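Local coordinates for protein serine protease inhibitor (Schistosoma haematobium, PDB 3STO) that probably inhibits serine proteases as a member of the serpin family, whose exposed reactive-centre loop serves as bait for the target enzyme, at residues K297-N302 with T343-L348; V191-D196 with G352-T357; G36-T41 with A397-P402. One frame throughout, in Å; residues are numbered along the deposited sequence.

In the fold
From the N terminus, 36-41 runs into the short strand 39-41, which pairs with 397-402, more than 350 residues later, at the C-terminal end. Interaction 3 thus closes the widest loop and encloses the other two. Within it, 191-196 on strand 186-197 meets 352-357 in interaction 2, and that loop in turn contains interaction 1, where 297-302 pairs with 343-348. The three nest without crossing. Interaction 1 zips two strands of the serpin's large sheet A, interaction 2 ties the start of the reactive-centre loop to the same sheet, and interaction 3 pairs two strands of sheet B, which packs against one face of sheet A. Interaction 1 touches both others.

Interaction 1 of 3, residues K297-N302 with T343-L348; sequences KFTLKN and TNVLKL
Asn-302 and Asn-344 lie side by side in an antiparallel hydrogen-bonded pair and join through their amides as well as their backbones. Asn-344 ND2 donates to a lone pair of Asn-302 OD1 at 3.1 Å, in the carbonyl plane and nearly straight, although the two amide planes are turned 53° apart. Asn-302 CG sits between its own N and carbonyl carbon (chi1 87°), which swings the amide back over the neighbouring strand. Its ND2 is used on Leu-40 O, and Asn-344 ND2 also reaches Gln-342 OE1.

Phe-298 has a similar first torsion, and this brings its ring alongside Leu-348 and across Leu-346. CD2 of Leu-348 touches Phe-298 CE1 at 3.5 Å while Leu-348 CB lies over one ring face, offset toward the rim. Leu-346 CD2 comes to the ring edge instead, 3.8 Å from Phe-298 CE2. Leu-300 and Leu-346 are bonded both ways through their backbones, with Leu-346 N 2.7 Å from Leu-300 O.

On the other face, Thr-299 CB packs on Lys-347 CB at 3.7 Å. The extended lysine chains lead away from the contact, Lys-301 NZ to Leu-171 O and Lys-347 NZ to Ala-355 O. Sheet A of the serpin fold is formed here, strand 339-348 lying between strand 287-305 and the parallel strand 186-197. The face of Phe-298, Leu-300 and Leu-346 packs against strands 39-41 and 392-399.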
ATOM      1  N   LYS A 297       3.464 -18.075  -8.660  1.00 21.83           N
ATOM      2  CA  LYS A 297       4.298 -16.924  -8.881  1.00 24.82           C
ATOM      3  C   LYS A 297       3.476 -15.952  -9.737  1.00 32.03           C
ATOM      4  O   LYS A 297       2.798 -16.349 -10.665  1.00 28.65           O
ATOM      5  CB  LYS A 297       5.617 -17.295  -9.537  1.00 23.44           C
ATOM      6  CG  LYS A 297       5.524 -17.635 -10.953  1.00 38.58           C
ATOM      7  CD  LYS A 297       6.854 -18.219 -11.425  1.00 50.71           C
ATOM      8  CE  LYS A 297       8.027 -17.349 -11.015  1.00 41.69           C
ATOM      9  NZ  LYS A 297       9.291 -17.778 -11.720  1.00 50.03           N
ATOM     10  N   PHE A 298       3.484 -14.679  -9.367  1.00 31.33           N
ATOM     11  CA  PHE A 298       2.684 -13.690 -10.073  1.00 29.11           C
ATOM     12  C   PHE A 298       3.215 -12.288  -9.861  1.00 33.63           C
ATOM     13  O   PHE A 298       4.050 -12.016  -8.963  1.00 27.18           O
ATOM     14  CB  PHE A 298       1.221 -13.740  -9.621  1.00 26.99           C
ATOM     15  CG  PHE A 298       1.019 -13.422  -8.165  1.00 30.15           C
ATOM     16  CD1 PHE A 298       1.190 -14.401  -7.197  1.00 23.12           C
ATOM     17  CD2 PHE A 298       0.674 -12.143  -7.763  1.00 29.00           C
ATOM     18  CE1 PHE A 298       1.006 -14.098  -5.848  1.00 32.61           C
ATOM     19  CE2 PHE A 298       0.500 -11.831  -6.403  1.00 24.98           C
ATOM     20  CZ  PHE A 298       0.669 -12.812  -5.454  1.00 34.47           C
ATOM     21  N   THR A 299       2.731 -11.386 -10.697  1.00 27.02           N
ATOM     22  CA  THR A 299       2.950  -9.992 -10.401  1.00 39.14           C
ATOM     23  C   THR A 299       1.730  -9.159 -10.704  1.00 30.27           C
ATOM     24  O   THR A 299       1.223  -9.195 -11.824  1.00 33.91           O
ATOM     25  CB  THR A 299       4.243  -9.441 -11.051  1.00 39.91           C
ATOM     26  OG1 THR A 299       3.997  -8.143 -11.590  1.00 42.35           O
ATOM     27  CG2 THR A 299       4.762 -10.359 -12.108  1.00 16.93           C
ATOM     28  N   LEU A 300       1.234  -8.459  -9.689  1.00 25.00           N
ATOM     29  CA  LEU A 300       0.170  -7.460  -9.888  1.00 31.12           C
ATOM     30  C   LEU A 300       0.722  -6.063  -9.999  1.00 27.31           C
ATOM     31  O   LEU A 300       1.567  -5.632  -9.194  1.00 25.90           O
ATOM     32  CB  LEU A 300      -0.847  -7.410  -8.742  1.00 23.01           C
ATOM     33  CG  LEU A 300      -1.496  -8.633  -8.148  1.00 26.43           C
ATOM     34  CD1 LEU A 300      -2.604  -8.158  -7.225  1.00 26.98           C
ATOM     35  CD2 LEU A 300      -2.008  -9.573  -9.229  1.00 39.02           C
ATOM     36  N   LYS A 301       0.201  -5.348 -10.982  1.00 27.26           N
ATOM     37  CA  LYS A 301       0.368  -3.899 -11.083  1.00 27.02           C
ATOM     38  C   LYS A 301      -0.987  -3.208 -11.012  1.00 28.07           C
ATOM     39  O   LYS A 301      -1.998  -3.748 -11.433  1.00 28.76           O
ATOM     40  CB  LYS A 301       1.077  -3.552 -12.384  1.00 17.04           C
ATOM     41  CG  LYS A 301       2.458  -4.018 -12.302  1.00 21.55           C
ATOM     42  CD  LYS A 301       3.255  -3.835 -13.585  1.00 28.68           C
ATOM     43  CE  LYS A 301       4.489  -4.754 -13.469  1.00 27.72           C
ATOM     44  NZ  LYS A 301       5.537  -4.582 -14.584  1.00 39.17           N
ATOM     45  N   ASN A 302      -1.020  -2.004 -10.478  1.00 23.61           N
ATOM     46  CA  ASN A 302      -2.255  -1.260 -10.539  1.00 19.43           C
ATOM     47  C   ASN A 302      -2.062   0.213 -10.251  1.00 23.73           C
ATOM     48  O   ASN A 302      -1.028   0.628  -9.704  1.00 25.83           O
ATOM     49  CB  ASN A 302      -3.340  -1.901  -9.658  1.00 13.78           C
ATOM     50  CG  ASN A 302      -3.300  -1.440  -8.231  1.00 21.61           C
ATOM     51  OD1 ASN A 302      -2.350  -0.786  -7.778  1.00 36.66           O
ATOM     52  ND2 ASN A 302      -4.337  -1.775  -7.503  1.00 24.46           N
ATOM     53  N   THR A 343       0.179   4.090  -7.457  1.00 18.97           N
ATOM     54  CA  THR A 343       0.545   3.083  -8.404  1.00 24.73           C
ATOM     55  C   THR A 343       1.403   2.048  -7.669  1.00 31.92           C
ATOM     56  O   THR A 343       2.398   2.410  -7.016  1.00 29.53           O
ATOM     57  CB  THR A 343       1.244   3.684  -9.628  1.00 30.25           C
ATOM     58  OG1 THR A 343       1.676   2.624 -10.500  1.00 39.99           O
ATOM     59  CG2 THR A 343       2.432   4.501  -9.222  1.00 25.27           C
ATOM     60  N   ASN A 344       0.979   0.780  -7.750  1.00 24.17           N
ATOM     61  CA  ASN A 344       1.544  -0.320  -6.955  1.00 21.20           C
ATOM     62  C   ASN A 344       2.044  -1.487  -7.821  1.00 26.95           C
ATOM     63  O   ASN A 344       1.547  -1.741  -8.923  1.00 22.31           O
ATOM     64  CB  ASN A 344       0.505  -0.871  -5.954  1.00 18.86           C
ATOM     65  CG  ASN A 344      -0.037   0.189  -5.005  1.00 25.31           C
ATOM     66  OD1 ASN A 344       0.657   0.618  -4.088  1.00 30.82           O
ATOM     67  ND2 ASN A 344      -1.287   0.613  -5.221  1.00 19.53           N
ATOM     68  N   VAL A 345       3.032  -2.206  -7.308  1.00 25.95           N
ATOM     69  CA  VAL A 345       3.446  -3.477  -7.908  1.00 27.43           C
ATOM     70  C   VAL A 345       3.688  -4.522  -6.830  1.00 27.26           C
ATOM     71  O   VAL A 345       4.299  -4.224  -5.806  1.00 23.32           O
ATOM     72  CB  VAL A 345       4.687  -3.346  -8.792  1.00 23.89           C
ATOM     73  CG1 VAL A 345       5.799  -2.616  -8.061  1.00 25.23           C
ATOM     74  CG2 VAL A 345       5.143  -4.746  -9.274  1.00 19.18           C
ATOM     75  N   LEU A 346       3.148  -5.720  -7.055  1.00 25.24           N
ATOM     76  CA  LEU A 346       3.390  -6.889  -6.211  1.00 20.63           C
ATOM     77  C   LEU A 346       3.915  -7.995  -7.106  1.00 27.76           C
ATOM     78  O   LEU A 346       3.159  -8.613  -7.848  1.00 23.66           O
ATOM     79  CB  LEU A 346       2.096  -7.355  -5.519  1.00 25.63           C
ATOM     80  CG  LEU A 346       2.152  -8.556  -4.542  1.00 35.69           C
ATOM     81  CD1 LEU A 346       3.106  -8.324  -3.362  1.00 24.16           C
ATOM     82  CD2 LEU A 346       0.761  -8.902  -4.000  1.00 23.87           C
ATOM     83  N   LYS A 347       5.220  -8.218  -7.056  1.00 25.61           N
ATOM     84  CA  LYS A 347       5.858  -9.292  -7.814  1.00 27.28           C
ATOM     85  C   LYS A 347       6.375 -10.419  -6.892  1.00 30.11           C
ATOM     86  O   LYS A 347       7.306 -10.224  -6.092  1.00 27.36           O
ATOM     87  CB  LYS A 347       6.977  -8.711  -8.674  1.00 21.68           C
ATOM     88  CG  LYS A 347       7.904  -9.718  -9.258  1.00 28.62           C
ATOM     89  CD  LYS A 347       9.014  -9.016 -10.007  1.00 44.72           C
ATOM     90  CE  LYS A 347      10.101  -9.999 -10.443  1.00 60.90           C
ATOM     91  NZ  LYS A 347      11.404  -9.312 -10.703  1.00 65.59           N
ATOM     92  N   LEU A 348       5.772 -11.595  -6.995  1.00 19.13           N
ATOM     93  CA  LEU A 348       6.210 -12.732  -6.175  1.00 19.69           C
ATOM     94  C   LEU A 348       6.901 -13.788  -7.040  1.00 24.15           C
ATOM     95  O   LEU A 348       6.415 -14.145  -8.106  1.00 25.82           O
ATOM     96  CB  LEU A 348       4.995 -13.364  -5.503  1.00 30.36           C
ATOM     97  CG  LEU A 348       4.952 -13.711  -4.027  1.00 24.03           C
ATOM     98  CD1 LEU A 348       4.667 -12.463  -3.241  1.00 28.10           C
ATOM     99  CD2 LEU A 348       3.816 -14.708  -3.837  1.00 32.09           C
TER

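Interaction 2 of 3, residues V191-D196 with G352-T357; sequences VFYFRD and GIEATT
Glu-354 starts with CG beside its backbone N (chi1 -79°) and then bends at chi2 (77°), which curls the side chain round the carbonyl oxygen of Phe-194. OE2 ends 2.7 Å from Phe-194 O, two acceptors facing each other. OE1 accepts from Lys-347 N. With Val-345 O also close to OE2, this crowding of oxygens would probably favour a protonated carboxyl group. A water accepts from Phe-194 N at 2.8 Å and lies within bonding distance of both Glu-354 OE2 (2.9 Å) and Phe-192 O.

The chain of 352-357 is the proximal hinge of the serpin reactive-centre loop, which enters sheet A when the loop inserts. Across these two segments it makes a single antiparallel hydrogen-bonded pair, Asp-196 with Ile-353 (Ile-353 N to Asp-196 O 3.0 Å), and the Glu-354 backbone bonds to that of Lys-347 on strand 339-348. Glu-354 then turns the chain away with a positive phi (44°).

Tyr-193 and Arg-195 pack against Glu-354 from one side of the strand. Tyr-193 slides past it in the opposite direction, CE1 3.8 Å from Glu-354 CG. Arg-195 lays its CG just 3.0 Å from Glu-354 O, which also sits at the edge of the guanidinium, while Tyr-193 CE2 lies over a guanidinium face. On the other side Phe-194 CD1 meets Ile-353 CG2 at 4.0 Å, and Asp-196 sends its carboxylate to Thr-105 OG1 and Asn-250 N.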
ATOM      1  N   VAL A 191       3.989   6.216  -4.631  1.00 30.56           N
ATOM      2  CA  VAL A 191       4.640   4.972  -4.973  1.00 28.83           C
ATOM      3  C   VAL A 191       5.102   4.287  -3.689  1.00 28.66           C
ATOM      4  O   VAL A 191       5.749   4.903  -2.823  1.00 40.18           O
ATOM      5  CB  VAL A 191       5.872   5.204  -5.868  1.00 27.76           C
ATOM      6  CG1 VAL A 191       6.687   3.923  -5.994  1.00 31.12           C
ATOM      7  CG2 VAL A 191       5.457   5.733  -7.235  1.00 26.92           C
ATOM      8  N   PHE A 192       4.770   3.013  -3.548  1.00 38.84           N
ATOM      9  CA  PHE A 192       5.240   2.287  -2.373  1.00 57.96           C
ATOM     10  C   PHE A 192       5.928   1.004  -2.787  1.00 45.44           C
ATOM     11  O   PHE A 192       5.286   0.030  -3.199  1.00 33.91           O
ATOM     12  CB  PHE A 192       4.093   1.989  -1.427  1.00 62.68           C
ATOM     13  CG  PHE A 192       4.520   1.758  -0.005  1.00 54.26           C
ATOM     14  CD1 PHE A 192       4.822   0.468   0.446  1.00 44.21           C
ATOM     15  CD2 PHE A 192       4.589   2.831   0.894  1.00 48.40           C
ATOM     16  CE1 PHE A 192       5.196   0.265   1.776  1.00 59.98           C
ATOM     17  CE2 PHE A 192       4.948   2.641   2.222  1.00 41.17           C
ATOM     18  CZ  PHE A 192       5.251   1.362   2.675  1.00 46.41           C
ATOM     19  N   TYR A 193       7.246   1.027  -2.677  1.00 34.91           N
ATOM     20  CA  TYR A 193       8.062  -0.074  -3.162  1.00 43.62           C
ATOM     21  C   TYR A 193       8.604  -0.889  -1.986  1.00 33.56           C
ATOM     22  O   TYR A 193       9.361  -0.385  -1.142  1.00 27.15           O
ATOM     23  CB  TYR A 193       9.202   0.479  -4.031  1.00 39.61           C
ATOM     24  CG  TYR A 193       9.983  -0.526  -4.851  1.00 36.30           C
ATOM     25  CD1 TYR A 193       9.398  -1.197  -5.905  1.00 44.48           C
ATOM     26  CD2 TYR A 193      11.328  -0.767  -4.590  1.00 40.34           C
ATOM     27  CE1 TYR A 193      10.133  -2.101  -6.678  1.00 54.20           C
ATOM     28  CE2 TYR A 193      12.072  -1.663  -5.345  1.00 39.84           C
ATOM     29  CZ  TYR A 193      11.474  -2.322  -6.393  1.00 55.66           C
ATOM     30  OH  TYR A 193      12.218  -3.215  -7.147  1.00 64.09           O
ATOM     31  N   PHE A 194       8.198  -2.150  -1.951  1.00 26.10           N
ATOM     32  CA  PHE A 194       8.712  -3.111  -1.008  1.00 25.68           C
ATOM     33  C   PHE A 194       9.563  -4.147  -1.741  1.00 29.09           C
ATOM     34  O   PHE A 194       9.184  -4.631  -2.788  1.00 30.78           O
ATOM     35  CB  PHE A 194       7.553  -3.795  -0.279  1.00 17.16           C
ATOM     36  CG  PHE A 194       7.995  -4.736   0.790  1.00 21.82           C
ATOM     37  CD1 PHE A 194       8.427  -6.024   0.468  1.00 14.60           C
ATOM     38  CD2 PHE A 194       8.013  -4.329   2.124  1.00 20.64           C
ATOM     39  CE1 PHE A 194       8.845  -6.916   1.470  1.00 18.91           C
ATOM     40  CE2 PHE A 194       8.426  -5.198   3.130  1.00 18.84           C
ATOM     41  CZ  PHE A 194       8.851  -6.497   2.805  1.00 14.69           C
ATOM     42  N   ARG A 195      10.706  -4.502  -1.171  1.00 32.17           N
ATOM     43  CA  ARG A 195      11.583  -5.491  -1.780  1.00 21.54           C
ATOM     44  C   ARG A 195      12.438  -6.238  -0.745  1.00 27.40           C
ATOM     45  O   ARG A 195      13.158  -5.631   0.058  1.00 26.96           O
ATOM     46  CB  ARG A 195      12.462  -4.838  -2.840  1.00 29.05           C
ATOM     47  CG  ARG A 195      13.378  -5.816  -3.557  1.00 44.11           C
ATOM     48  CD  ARG A 195      14.789  -5.234  -3.709  1.00 58.16           C
ATOM     49  NE  ARG A 195      15.024  -4.622  -5.013  1.00 59.22           N
ATOM     50  CZ  ARG A 195      15.934  -3.678  -5.235  1.00 68.14           C
ATOM     51  NH1 ARG A 195      16.674  -3.233  -4.226  1.00 57.55           N
ATOM     52  NH2 ARG A 195      16.098  -3.167  -6.455  1.00 61.17           N
ATOM     53  N   ASP A 196      12.320  -7.565  -0.756  1.00 23.10           N
ATOM     54  CA  ASP A 196      13.173  -8.419   0.044  1.00 26.04           C
ATOM     55  C   ASP A 196      13.139  -9.885  -0.424  1.00 25.31           C
ATOM     56  O   ASP A 196      12.184 -10.322  -1.029  1.00 18.80           O
ATOM     57  CB  ASP A 196      12.796  -8.319   1.521  1.00 20.97           C
ATOM     58  CG  ASP A 196      13.945  -8.746   2.460  1.00 27.88           C
ATOM     59  OD1 ASP A 196      15.057  -9.025   1.952  1.00 26.78           O
ATOM     60  OD2 ASP A 196      13.730  -8.817   3.695  1.00 23.14           O
ATOM     61  N   GLY A 352      11.795 -14.004  -3.772  1.00 24.32           N
ATOM     62  CA  GLY A 352      11.131 -13.171  -2.787  1.00 19.53           C
ATOM     63  C   GLY A 352      10.068 -12.288  -3.392  1.00 25.37           C
ATOM     64  O   GLY A 352       9.352 -12.711  -4.285  1.00 19.78           O
ATOM     65  N   ILE A 353       9.970 -11.064  -2.876  1.00 24.12           N
ATOM     66  CA  ILE A 353       9.000 -10.067  -3.313  1.00 19.97           C
ATOM     67  C   ILE A 353       9.759  -8.939  -3.972  1.00 26.30           C
ATOM     68  O   ILE A 353      10.718  -8.443  -3.410  1.00 27.50           O
ATOM     69  CB  ILE A 353       8.177  -9.556  -2.121  1.00 25.59           C
ATOM     70  CG1 ILE A 353       7.352 -10.711  -1.552  1.00 19.64           C
ATOM     71  CG2 ILE A 353       7.264  -8.391  -2.512  1.00 14.08           C
ATOM     72  CD1 ILE A 353       6.642 -10.349  -0.262  1.00 26.20           C
ATOM     73  N   GLU A 354       9.330  -8.538  -5.165  1.00 27.76           N
ATOM     74  CA  GLU A 354      10.108  -7.614  -5.998  1.00 31.92           C
ATOM     75  C   GLU A 354      11.595  -7.975  -6.020  1.00 39.41           C
ATOM     76  O   GLU A 354      12.456  -7.095  -6.122  1.00 46.65           O
ATOM     77  CB  GLU A 354       9.938  -6.153  -5.569  1.00 22.56           C
ATOM     78  CG  GLU A 354       8.654  -5.498  -6.051  1.00 26.39           C
ATOM     79  CD  GLU A 354       7.420  -5.908  -5.252  1.00 36.98           C
ATOM     80  OE1 GLU A 354       6.846  -6.968  -5.561  1.00 43.69           O
ATOM     81  OE2 GLU A 354       6.997  -5.170  -4.318  1.00 41.03           O
ATOM     82  N   ALA A 355      11.886  -9.268  -5.924  1.00 44.70           N
ATOM     83  CA  ALA A 355      13.265  -9.749  -5.880  1.00 48.49           C
ATOM     84  C   ALA A 355      13.764 -10.203  -7.248  1.00 48.06           C
ATOM     85  O   ALA A 355      12.998 -10.262  -8.211  1.00 66.12           O
ATOM     86  CB  ALA A 355      13.393 -10.880  -4.856  1.00 36.32           C
ATOM     87  N   THR A 356      15.049 -10.542  -7.324  1.00 64.06           N
ATOM     88  CA  THR A 356      15.652 -11.073  -8.553  1.00 73.13           C
ATOM     89  C   THR A 356      16.796 -12.032  -8.192  1.00 61.14           C
ATOM     90  O   THR A 356      17.543 -11.764  -7.255  1.00 74.15           O
ATOM     91  CB  THR A 356      16.206  -9.914  -9.456  1.00 72.34           C
ATOM     92  OG1 THR A 356      15.221  -8.878  -9.600  1.00 67.41           O
ATOM     93  CG2 THR A 356      16.600 -10.415 -10.838  1.00 62.31           C
ATOM     94  N   THR A 357      16.927 -13.142  -8.920  1.00 63.28           N
ATOM     95  CA  THR A 357      18.099 -14.037  -8.798  1.00 74.67           C
ATOM     96  C   THR A 357      18.156 -15.037  -9.950  1.00 69.56           C
ATOM     97  O   THR A 357      17.123 -15.430 -10.491  1.00 73.60           O
ATOM     98  CB  THR A 357      18.141 -14.849  -7.463  1.00 75.50           C
ATOM     99  OG1 THR A 357      18.771 -14.082  -6.427  1.00 73.17           O
ATOM    100  CG2 THR A 357      18.930 -16.134  -7.644  1.00 59.28           C
TER
HETATM  101  O   HOH W   1       5.921  -2.627  -3.519  1.00 29.54           O

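Interaction 3 of 3, residues G36-T41 with A397-P402; sequences GDNFLT and AKVMNP
Asn-38 OD1 is gripped by two consecutive backbone N-H groups, Met-400 N at 2.8 Å and Asn-401 N at 2.9 Å, the second on a lone pair in the carbonyl plane. The segments belong to sheet B of the serpin fold, in which strand 39-41 runs antiparallel to strand 392-399, itself beside strand 381-387. The same amide gives ND2 to Asn-401 O at 3.0 Å, with that oxygen close to the amide plane. Three bonds thus fix the rotation of the Asn-38 side chain, which substitutes for backbone pairing just where 397-402 leaves its strand.

Phe-39 and Lys-398 make the hydrogen-bonded pair, Lys-398 N reaching Phe-39 O at 2.8 Å. On the opposite face Leu-40 CD1 rests on Ala-397 CB, 4.0 Å away, and both look toward sheet A, where Leu-40 covers Leu-300 and Leu-346.

Lys-398 runs out straight to CD, then bends at chi3 (69°), which carries CE and NZ to the loop 36-38. Its NZ bonds to Phe-34 O, and its CE lies 3.1 Å from Asp-37 O. Selenomethionine Met-400, extended beyond CG, approaches the same carbonyl, with SE 3.8 Å from Asp-37 O.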
ATOM      1  N   GLY A  36     -15.027  -7.741  -7.923  1.00 34.15           N
ATOM      2  CA  GLY A  36     -14.752  -8.545  -9.098  1.00 27.95           C
ATOM      3  C   GLY A  36     -13.375  -8.392  -9.718  1.00 36.25           C
ATOM      4  O   GLY A  36     -13.144  -8.900 -10.810  1.00 32.52           O
ATOM      5  N   ASP A  37     -12.451  -7.705  -9.049  1.00 28.09           N
ATOM      6  CA  ASP A  37     -11.121  -7.544  -9.618  1.00 29.72           C
ATOM      7  C   ASP A  37     -10.003  -8.043  -8.696  1.00 25.68           C
ATOM      8  O   ASP A  37     -10.209  -8.263  -7.509  1.00 21.82           O
ATOM      9  CB  ASP A  37     -10.872  -6.064  -9.953  1.00 32.90           C
ATOM     10  CG  ASP A  37     -11.952  -5.467 -10.836  1.00 51.62           C
ATOM     11  OD1 ASP A  37     -12.291  -6.075 -11.873  1.00 62.21           O
ATOM     12  OD2 ASP A  37     -12.465  -4.378 -10.495  1.00 61.40           O
ATOM     13  N   ASN A  38      -8.804  -8.178  -9.244  1.00 19.83           N
ATOM     14  CA  ASN A  38      -7.625  -8.111  -8.385  1.00 27.92           C
ATOM     15  C   ASN A  38      -7.591  -6.742  -7.662  1.00 31.87           C
ATOM     16  O   ASN A  38      -7.994  -5.711  -8.202  1.00 30.42           O
ATOM     17  CB  ASN A  38      -6.327  -8.310  -9.164  1.00 20.46           C
ATOM     18  CG  ASN A  38      -6.185  -9.719  -9.768  1.00 24.17           C
ATOM     19  OD1 ASN A  38      -6.652 -10.723  -9.209  1.00 19.98           O
ATOM     20  ND2 ASN A  38      -5.501  -9.786 -10.911  1.00 17.09           N
ATOM     21  N   PHE A  39      -7.138  -6.738  -6.424  1.00 26.53           N
ATOM     22  CA  PHE A  39      -7.012  -5.500  -5.698  1.00 21.00           C
ATOM     23  C   PHE A  39      -5.643  -5.437  -5.014  1.00 22.58           C
ATOM     24  O   PHE A  39      -5.154  -6.446  -4.509  1.00 19.11           O
ATOM     25  CB  PHE A  39      -8.133  -5.358  -4.663  1.00 17.83           C
ATOM     26  CG  PHE A  39      -7.982  -4.161  -3.813  1.00 19.05           C
ATOM     27  CD1 PHE A  39      -8.369  -2.903  -4.290  1.00 26.07           C
ATOM     28  CD2 PHE A  39      -7.399  -4.265  -2.548  1.00 23.55           C
ATOM     29  CE1 PHE A  39      -8.209  -1.732  -3.494  1.00 29.71           C
ATOM     30  CE2 PHE A  39      -7.230  -3.112  -1.741  1.00 30.75           C
ATOM     31  CZ  PHE A  39      -7.642  -1.836  -2.216  1.00 26.76           C
ATOM     32  N   LEU A  40      -5.046  -4.251  -4.985  1.00 18.24           N
ATOM     33  CA  LEU A  40      -3.733  -4.065  -4.376  1.00 22.38           C
ATOM     34  C   LEU A  40      -3.640  -2.629  -3.840  1.00 22.17           C
ATOM     35  O   LEU A  40      -3.908  -1.683  -4.561  1.00 26.44           O
ATOM     36  CB  LEU A  40      -2.650  -4.332  -5.432  1.00 20.46           C
ATOM     37  CG  LEU A  40      -1.192  -4.046  -5.120  1.00 29.51           C
ATOM     38  CD1 LEU A  40      -0.783  -4.797  -3.891  1.00 27.33           C
ATOM     39  CD2 LEU A  40      -0.293  -4.403  -6.286  1.00 23.88           C
ATOM     40  N   THR A  41      -3.295  -2.471  -2.569  1.00 19.52           N
ATOM     41  CA  THR A  41      -3.071  -1.147  -2.020  1.00 23.32           C
ATOM     42  C   THR A  41      -2.085  -1.075  -0.838  1.00 26.24           C
ATOM     43  O   THR A  41      -1.952  -2.013  -0.043  1.00 18.60           O
ATOM     44  CB  THR A  41      -4.402  -0.495  -1.554  1.00 30.81           C
ATOM     45  OG1 THR A  41      -4.218   0.921  -1.397  1.00 30.09           O
ATOM     46  CG2 THR A  41      -4.876  -1.129  -0.222  1.00 27.65           C
ATOM     47  N   ALA A 397      -3.889  -6.962  -0.434  1.00 15.41           N
ATOM     48  CA  ALA A 397      -4.115  -7.431  -1.781  1.00 16.33           C
ATOM     49  C   ALA A 397      -5.157  -8.534  -1.810  1.00 16.79           C
ATOM     50  O   ALA A 397      -5.229  -9.378  -0.922  1.00 18.42           O
ATOM     51  CB  ALA A 397      -2.807  -7.930  -2.423  1.00  7.54           C
ATOM     52  N   LYS A 398      -5.961  -8.521  -2.859  1.00 16.84           N
ATOM     53  CA  LYS A 398      -6.788  -9.662  -3.178  1.00 12.73           C
ATOM     54  C   LYS A 398      -6.356 -10.198  -4.562  1.00 15.96           C
ATOM     55  O   LYS A 398      -6.298  -9.461  -5.560  1.00 18.18           O
ATOM     56  CB  LYS A 398      -8.264  -9.282  -3.159  1.00 15.86           C
ATOM     57  CG  LYS A 398      -9.174 -10.426  -3.594  1.00 27.52           C
ATOM     58  CD  LYS A 398     -10.631 -10.035  -3.547  1.00 33.58           C
ATOM     59  CE  LYS A 398     -10.969  -9.020  -4.618  1.00 36.35           C
ATOM     60  NZ  LYS A 398     -12.420  -9.083  -4.947  1.00 36.04           N
ATOM     61  N   VAL A 399      -6.053 -11.484  -4.617  1.00 16.15           N
ATOM     62  CA  VAL A 399      -5.630 -12.107  -5.866  1.00 21.26           C
ATOM     63  C   VAL A 399      -6.666 -13.110  -6.365  1.00 22.82           C
ATOM     64  O   VAL A 399      -6.814 -14.215  -5.831  1.00 21.87           O
ATOM     65  CB  VAL A 399      -4.243 -12.762  -5.737  1.00 17.89           C
ATOM     66  CG1 VAL A 399      -3.790 -13.236  -7.078  1.00 19.69           C
ATOM     67  CG2 VAL A 399      -3.227 -11.764  -5.143  1.00 18.58           C
HETATM   68  N   MSE A 400      -7.399 -12.700  -7.387  1.00 21.77           N
HETATM   69  CA  MSE A 400      -8.421 -13.550  -7.986  1.00 26.16           C
HETATM   70  C   MSE A 400      -7.911 -14.240  -9.238  1.00 20.80           C
HETATM   71  O   MSE A 400      -8.298 -15.360  -9.552  1.00 32.43           O
HETATM   72  CB  MSE A 400      -9.629 -12.707  -8.361  1.00 23.81           C
HETATM   73  CG  MSE A 400     -10.617 -12.560  -7.241  1.00 46.26           C
HETATM   74 SE   MSE A 400     -12.189 -11.550  -7.816  1.00 93.05          SE
HETATM   75  CE  MSE A 400     -13.150 -11.648  -6.118  1.00 52.41           C
ATOM     76  N   ASN A 401      -7.048 -13.536  -9.951  1.00 20.81           N
ATOM     77  CA  ASN A 401      -6.561 -13.961 -11.220  1.00 23.92           C
ATOM     78  C   ASN A 401      -5.080 -13.655 -11.267  1.00 28.07           C
ATOM     79  O   ASN A 401      -4.686 -12.541 -11.640  1.00 28.18           O
ATOM     80  CB  ASN A 401      -7.283 -13.195 -12.334  1.00 26.69           C
ATOM     81  CG  ASN A 401      -7.087 -13.826 -13.719  1.00 38.71           C
ATOM     82  OD1 ASN A 401      -6.169 -14.619 -13.950  1.00 36.92           O
ATOM     83  ND2 ASN A 401      -7.969 -13.480 -14.640  1.00 61.19           N
ATOM     84  N   PRO A 402      -4.249 -14.641 -10.889  1.00 20.76           N
ATOM     85  CA  PRO A 402      -2.789 -14.451 -10.945  1.00 28.04           C
ATOM     86  C   PRO A 402      -2.338 -14.382 -12.391  1.00 33.34           C
ATOM     87  O   PRO A 402      -2.787 -15.166 -13.215  1.00 59.91           O
ATOM     88  CB  PRO A 402      -2.222 -15.700 -10.257  1.00 23.53           C
ATOM     89  CG  PRO A 402      -3.420 -16.611  -9.949  1.00 24.38           C
ATOM     90  CD  PRO A 402      -4.645 -16.028 -10.581  1.00 23.33           C
TER